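Local atomic coordinates of aminoacyl-histidine dipeptidase (Vibrio alginolyticus, PDB entry 3MRU), a protein that probably hydrolyses dipeptides, among them aminoacyl-histidine substrates such as carnosine, as a zinc-dependent metallopeptidase of the M20 family. Residues H28-E33 and I81-P85; Y400-K404 and L436-K442. All coordinates share one frame; numbering follows the deposited sequence.

Interaction 1 (H28-E33 and I81-P85)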
loop_
_atom_site.group_PDB
_atom_site.type_symbol
_atom_site.label_atom_id
_atom_site.label_comp_id
_atom_site.label_asym_id
_atom_site.label_seq_id
_atom_site.Cartn_x
_atom_site.Cartn_y
_atom_site.Cartn_z
ATOM N N HIS A 28 -10.534 -20.082 -6.045
ATOM C CA HIS A 28 -10.722 -18.685 -6.399
ATOM C C HIS A 28 -9.493 -17.736 -6.383
ATOM O O HIS A 28 -9.414 -16.857 -5.533
ATOM C CB HIS A 28 -11.751 -18.326 -5.294
ATOM C CG HIS A 28 -11.259 -18.540 -3.888
ATOM N ND1 HIS A 28 -10.982 -19.790 -3.369
ATOM C CD2 HIS A 28 -10.994 -17.659 -2.893
ATOM C CE1 HIS A 28 -10.569 -19.668 -2.123
ATOM N NE2 HIS A 28 -10.559 -18.386 -1.811
ATOM N N PRO A 29 -8.538 -17.880 -7.338
ATOM C CA PRO A 29 -7.434 -16.913 -7.368
ATOM C C PRO A 29 -7.964 -15.698 -8.079
ATOM O O PRO A 29 -9.075 -15.730 -8.616
ATOM C CB PRO A 29 -6.386 -17.565 -8.268
ATOM C CG PRO A 29 -6.757 -19.003 -8.378
ATOM C CD PRO A 29 -8.231 -19.065 -8.167
ATOM N N SER A 30 -7.170 -14.633 -8.089
ATOM C CA SER A 30 -7.620 -13.382 -8.670
ATOM C C SER A 30 -8.078 -13.696 -10.068
ATOM O O SER A 30 -7.525 -14.589 -10.727
ATOM C CB SER A 30 -6.515 -12.333 -8.648
ATOM O OG SER A 30 -5.900 -12.287 -7.363
ATOM N N LYS A 31 -9.134 -13.010 -10.486
ATOM C CA LYS A 31 -9.695 -13.152 -11.838
ATOM C C LYS A 31 -10.512 -14.452 -12.107
ATOM O O LYS A 31 -11.093 -14.609 -13.184
ATOM C CB LYS A 31 -8.613 -12.897 -12.907
ATOM C CG LYS A 31 -8.053 -11.442 -12.931
ATOM C CD LYS A 31 -8.962 -10.460 -13.711
ATOM C CE LYS A 31 -8.625 -10.461 -15.226
ATOM N NZ LYS A 31 -9.722 -9.935 -16.132
ATOM N N HIS A 32 -10.592 -15.351 -11.120
ATOM C CA HIS A 32 -11.350 -16.599 -11.258
ATOM C C HIS A 32 -12.415 -16.751 -10.187
ATOM O O HIS A 32 -12.825 -17.849 -9.822
ATOM C CB HIS A 32 -10.395 -17.765 -11.268
ATOM C CG HIS A 32 -9.477 -17.758 -12.446
ATOM N ND1 HIS A 32 -8.572 -16.744 -12.676
ATOM C CD2 HIS A 32 -9.341 -18.628 -13.474
ATOM C CE1 HIS A 32 -7.904 -16.997 -13.787
ATOM N NE2 HIS A 32 -8.346 -18.139 -14.286
ATOM N N GLU A 33 -12.868 -15.603 -9.708
ATOM C CA GLU A 33 -13.956 -15.500 -8.753
ATOM C C GLU A 33 -15.230 -16.231 -9.156
ATOM O O GLU A 33 -15.882 -16.818 -8.294
ATOM C CB GLU A 33 -14.280 -14.035 -8.491
ATOM C CG GLU A 33 -13.600 -13.069 -9.462
ATOM C CD GLU A 33 -12.305 -12.494 -8.900
ATOM O OE1 GLU A 33 -12.144 -12.447 -7.656
ATOM O OE2 GLU A 33 -11.450 -12.064 -9.703
ATOM N N ILE A 81 -13.271 -11.587 -2.651
ATOM C CA ILE A 81 -13.448 -13.020 -2.995
ATOM C C ILE A 81 -12.165 -13.672 -3.463
ATOM O O ILE A 81 -11.836 -14.790 -3.072
ATOM C CB ILE A 81 -14.507 -13.175 -4.098
ATOM C CG1 ILE A 81 -15.867 -12.715 -3.566
ATOM C CG2 ILE A 81 -14.550 -14.579 -4.619
ATOM C CD1 ILE A 81 -16.951 -12.517 -4.626
ATOM N N ASP A 82 -11.433 -12.965 -4.309
ATOM C CA ASP A 82 -10.219 -13.536 -4.849
ATOM C C ASP A 82 -9.191 -13.769 -3.773
ATOM O O ASP A 82 -9.113 -13.031 -2.790
ATOM C CB ASP A 82 -9.645 -12.684 -5.972
ATOM C CG ASP A 82 -8.986 -11.439 -5.481
ATOM O OD1 ASP A 82 -9.695 -10.585 -4.911
ATOM O OD2 ASP A 82 -7.762 -11.315 -5.694
ATOM N N MET A 83 -8.435 -14.835 -3.964
ATOM C CA MET A 83 -7.353 -15.233 -3.095
ATOM C C MET A 83 -6.105 -14.850 -3.875
ATOM O O MET A 83 -6.223 -14.226 -4.941
ATOM C CB MET A 83 -7.423 -16.750 -2.968
ATOM C CG MET A 83 -6.234 -17.429 -2.369
ATOM S SD MET A 83 -6.544 -19.194 -2.329
ATOM C CE MET A 83 -7.798 -19.268 -1.063
ATOM N N VAL A 84 -4.920 -15.198 -3.380
ATOM C CA VAL A 84 -3.686 -14.969 -4.129
ATOM C C VAL A 84 -2.963 -16.277 -4.424
ATOM O O VAL A 84 -2.646 -17.026 -3.495
ATOM C CB VAL A 84 -2.755 -13.987 -3.348
ATOM C CG1 VAL A 84 -1.358 -13.900 -3.975
ATOM C CG2 VAL A 84 -3.395 -12.609 -3.225
ATOM N N PRO A 85 -2.698 -16.552 -5.726
ATOM C CA PRO A 85 -2.087 -17.817 -6.146
ATOM C C PRO A 85 -0.579 -17.876 -5.921
ATOM O O PRO A 85 0.169 -17.272 -6.675
ATOM C CB PRO A 85 -2.404 -17.869 -7.642
ATOM C CG PRO A 85 -2.495 -16.444 -8.062
ATOM C CD PRO A 85 -2.982 -15.662 -6.876
#
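Asp82 is the aspartate of the His-x-Asp motif of M20 metallopeptidases, two residues beyond the zinc ligand His80, and Ser30 of the facing loop grips its carboxylate. The hydroxyl OG of Ser30 donates to Asp82 OD2 over 2.7 Å, arriving at the anti lone pair, on the side away from the other oxygen. OD1 takes a hydrogen bond from the backbone N of Glu149 and a weak one from His80 ND1, so Asp82 links the Ser30 loop to the metal-binding histidine as a second-shell residue. With CG between backbone N and carbonyl carbon (chi1 75°), the Asp82 carboxylate reaches Ser30; that of Glu33 lies alongside, its OE1 4.1 Å from Asp82 OD1, a like charge that may raise the Glu33 pKa.

The backbones are joined by Met83 N donating to His28 O at 2.7 Å, with 151° at the hydrogen. Next to this bond Met83 lays its sulfur over a face of the His28 imidazole, SD 4.4 Å from the ring centroid and 27° off its normal. Ile81 O lies at the ring's edge, in its plane, while ND1 is held by Ile26 O, which helps fix the ring's rotation. Farther along, Pro29 CB packs on Pro85 CB at 4.0 Å, and Glu33 CB meets Ile81 CG2 at 3.9 Å.

A type II turn from Pro29 to His32, closed by His32 N to Pro29 O at 3.0 Å, presents Ser30 to Asp82. His32 ND1 reaches back to Ser30 O at 3.1 Å, in the plane of its own ring.

The turn lies in the connection between helices 14-25 and 36-46, and Leu36 at the start of the latter touches both His28 and Ile81. Residues 81-85 leave the end of strand 75-80, where Ile81 is hydrogen-bonded through its backbone to Thr146 of the neighbouring strand 141-146.

Interaction 2 (Y400-K404 and L436-K442); sequences YPGWK and LECGLFK
Pro401 sets its ring against Leu440: CG lies 3.6 Å from Leu440 CA and 4.0 Å from Leu440 CG, the two side chains crossing at about a right angle. Leu440 CG stands anti to its carbonyl carbon (chi1 -74°), which lets the branch point meet the proline although the CB leaves the backbone in the other direction. Gly402, whose N is held by Asp373 OD1, passes close to Gly439 and Lys442. This loop continues from strand 393-400 of the large mixed sheet, and the short, weakly bonded helix 437-440 lies on the way from strand 430-432 of that same sheet to strand 449-452, at the edge of the sheet that carries zinc ligand His80; the contact sits where the two sheets are joined.

Trp403 buries the most surface here. Trp403 CB lies 4.0 Å from Gly439 CA, and with CG anti to the backbone N (chi1 171°) the six-membered ring is carried to Cys438. The sulfur approaches that ring obliquely, SG 4.2 Å from the centroid and 42° off the normal. Leu436 CD1 comes to the ring's edge, 4.4 Å from Trp403 CZ3. At the pyrrole end, Trp403 CD1 touches Lys442 CG at 3.8 Å, the lysine crossing the indole while its NZ bonds to Pro446 O and Met448 O. Met450 of strand 449-452 and Tyr181 and Cys184 of strand 181-199 also touch Trp403.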
loop_
_atom_site.group_PDB
_atom_site.type_symbol
_atom_site.label_atom_id
_atom_site.label_comp_id
_atom_site.label_asym_id
_atom_site.label_seq_id
_atom_site.Cartn_x
_atom_site.Cartn_y
_atom_site.Cartn_z
ATOM N N TYR A 400 -4.949 6.650 -7.615
ATOM C CA TYR A 400 -5.967 5.976 -6.796
ATOM C C TYR A 400 -6.333 6.766 -5.531
ATOM O O TYR A 400 -5.467 7.330 -4.858
ATOM C CB TYR A 400 -5.529 4.556 -6.435
ATOM C CG TYR A 400 -4.170 4.461 -5.769
ATOM C CD1 TYR A 400 -4.058 4.389 -4.373
ATOM C CD2 TYR A 400 -2.995 4.437 -6.529
ATOM C CE1 TYR A 400 -2.821 4.303 -3.751
ATOM C CE2 TYR A 400 -1.748 4.341 -5.912
ATOM C CZ TYR A 400 -1.678 4.274 -4.524
ATOM O OH TYR A 400 -0.465 4.180 -3.907
ATOM N N PRO A 401 -7.625 6.791 -5.192
ATOM C CA PRO A 401 -8.129 7.618 -4.099
ATOM C C PRO A 401 -7.622 7.228 -2.721
ATOM O O PRO A 401 -7.300 6.074 -2.470
ATOM C CB PRO A 401 -9.643 7.405 -4.169
ATOM C CG PRO A 401 -9.809 6.120 -4.902
ATOM C CD PRO A 401 -8.695 6.031 -5.859
ATOM N N GLY A 402 -7.547 8.221 -1.842
ATOM C CA GLY A 402 -7.165 8.015 -0.453
ATOM C C GLY A 402 -8.402 8.033 0.415
ATOM O O GLY A 402 -9.504 8.292 -0.079
ATOM N N TRP A 403 -8.211 7.768 1.707
ATOM C CA TRP A 403 -9.291 7.679 2.674
ATOM C C TRP A 403 -9.001 8.618 3.858
ATOM O O TRP A 403 -8.179 8.291 4.727
ATOM C CB TRP A 403 -9.421 6.211 3.105
ATOM C CG TRP A 403 -10.340 5.890 4.268
ATOM C CD1 TRP A 403 -11.439 6.601 4.702
ATOM C CD2 TRP A 403 -10.260 4.735 5.112
ATOM N NE1 TRP A 403 -12.010 5.976 5.783
ATOM C CE2 TRP A 403 -11.317 4.825 6.051
ATOM C CE3 TRP A 403 -9.388 3.633 5.171
ATOM C CZ2 TRP A 403 -11.527 3.855 7.035
ATOM C CZ3 TRP A 403 -9.588 2.676 6.151
ATOM C CH2 TRP A 403 -10.657 2.791 7.068
ATOM N N LYS A 404 -9.668 9.780 3.895
ATOM C CA LYS A 404 -9.371 10.766 4.936
ATOM C C LYS A 404 -9.927 10.365 6.295
ATOM O O LYS A 404 -11.108 10.057 6.414
ATOM C CB LYS A 404 -9.783 12.200 4.520
ATOM C CG LYS A 404 -11.215 12.684 4.870
ATOM C CD LYS A 404 -11.536 14.051 4.243
ATOM C CE LYS A 404 -11.458 13.960 2.714
ATOM N NZ LYS A 404 -12.054 15.118 1.977
ATOM N N LEU A 436 -5.319 0.764 0.407
ATOM C CA LEU A 436 -6.199 -0.323 0.802
ATOM C C LEU A 436 -7.504 -0.210 0.017
ATOM O O LEU A 436 -7.966 0.899 -0.275
ATOM C CB LEU A 436 -6.542 -0.248 2.286
ATOM C CG LEU A 436 -5.540 -0.011 3.411
ATOM C CD1 LEU A 436 -6.336 0.105 4.706
ATOM C CD2 LEU A 436 -4.462 -1.077 3.536
ATOM N N GLU A 437 -8.100 -1.366 -0.289
ATOM C CA GLU A 437 -9.365 -1.459 -1.002
ATOM C C GLU A 437 -10.429 -0.511 -0.462
ATOM O O GLU A 437 -11.081 0.189 -1.224
ATOM C CB GLU A 437 -9.870 -2.887 -0.924
ATOM C CG GLU A 437 -11.132 -3.184 -1.718
ATOM C CD GLU A 437 -11.326 -4.679 -1.880
ATOM O OE1 GLU A 437 -11.375 -5.380 -0.835
ATOM O OE2 GLU A 437 -11.392 -5.152 -3.047
ATOM N N CYS A 438 -10.609 -0.469 0.850
ATOM C CA CYS A 438 -11.625 0.437 1.408
ATOM C C CYS A 438 -11.408 1.924 1.071
ATOM O O CYS A 438 -12.298 2.756 1.284
ATOM C CB CYS A 438 -11.834 0.225 2.925
ATOM S SG CYS A 438 -10.329 0.209 3.940
ATOM N N GLY A 439 -10.228 2.253 0.555
ATOM C CA GLY A 439 -9.954 3.604 0.086
ATOM C C GLY A 439 -10.837 3.901 -1.110
ATOM O O GLY A 439 -11.675 4.819 -1.063
ATOM N N LEU A 440 -10.670 3.096 -2.164
ATOM C CA LEU A 440 -11.438 3.238 -3.391
ATOM C C LEU A 440 -12.921 3.361 -3.097
ATOM O O LEU A 440 -13.671 3.926 -3.893
ATOM C CB LEU A 440 -11.173 2.078 -4.341
ATOM C CG LEU A 440 -9.826 2.076 -5.065
ATOM C CD1 LEU A 440 -8.664 1.937 -4.110
ATOM C CD2 LEU A 440 -9.752 0.983 -6.124
ATOM N N PHE A 441 -13.331 2.859 -1.935
ATOM C CA PHE A 441 -14.736 2.933 -1.527
ATOM C C PHE A 441 -15.174 4.343 -1.243
ATOM O O PHE A 441 -16.373 4.606 -1.236
ATOM C CB PHE A 441 -15.057 2.066 -0.296
ATOM C CG PHE A 441 -14.884 0.585 -0.519
ATOM C CD1 PHE A 441 -14.597 -0.245 0.548
ATOM C CD2 PHE A 441 -15.005 0.028 -1.789
ATOM C CE1 PHE A 441 -14.428 -1.593 0.357
ATOM C CE2 PHE A 441 -14.832 -1.317 -1.988
ATOM C CZ PHE A 441 -14.541 -2.133 -0.916
ATOM N N LYS A 442 -14.216 5.240 -0.993
ATOM C CA LYS A 442 -14.561 6.634 -0.710
ATOM C C LYS A 442 -14.861 7.465 -1.949
ATOM O O LYS A 442 -15.456 8.536 -1.821
ATOM C CB LYS A 442 -13.471 7.364 0.084
ATOM C CG LYS A 442 -13.512 7.124 1.593
ATOM C CD LYS A 442 -14.807 7.597 2.240
ATOM C CE LYS A 442 -14.675 8.976 2.854
ATOM N NZ LYS A 442 -15.657 9.182 3.963
#

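Overall arrangement
The two contacts lie 21 Å apart between centres and do not touch, their nearest atoms about 6 Å apart, yet both border the sheet that includes strands 75-80 and 449-452. Interaction 1 is the more buried and polar: it joins two loops, one leaving strand 75-80, and the side chain of Asp82 is about 7 Å from a zinc ion. Interaction 2, partly buried, has no hydrogen bond between its segments and relies on apolar and sulfur-aromatic packing where the loop leaving strand 393-400 of the large mixed sheet meets a short helix. The side chain of Leu436, about 6 Å from those of the zinc-site residues Glu149 and Asp173, brings this contact near the metal site too.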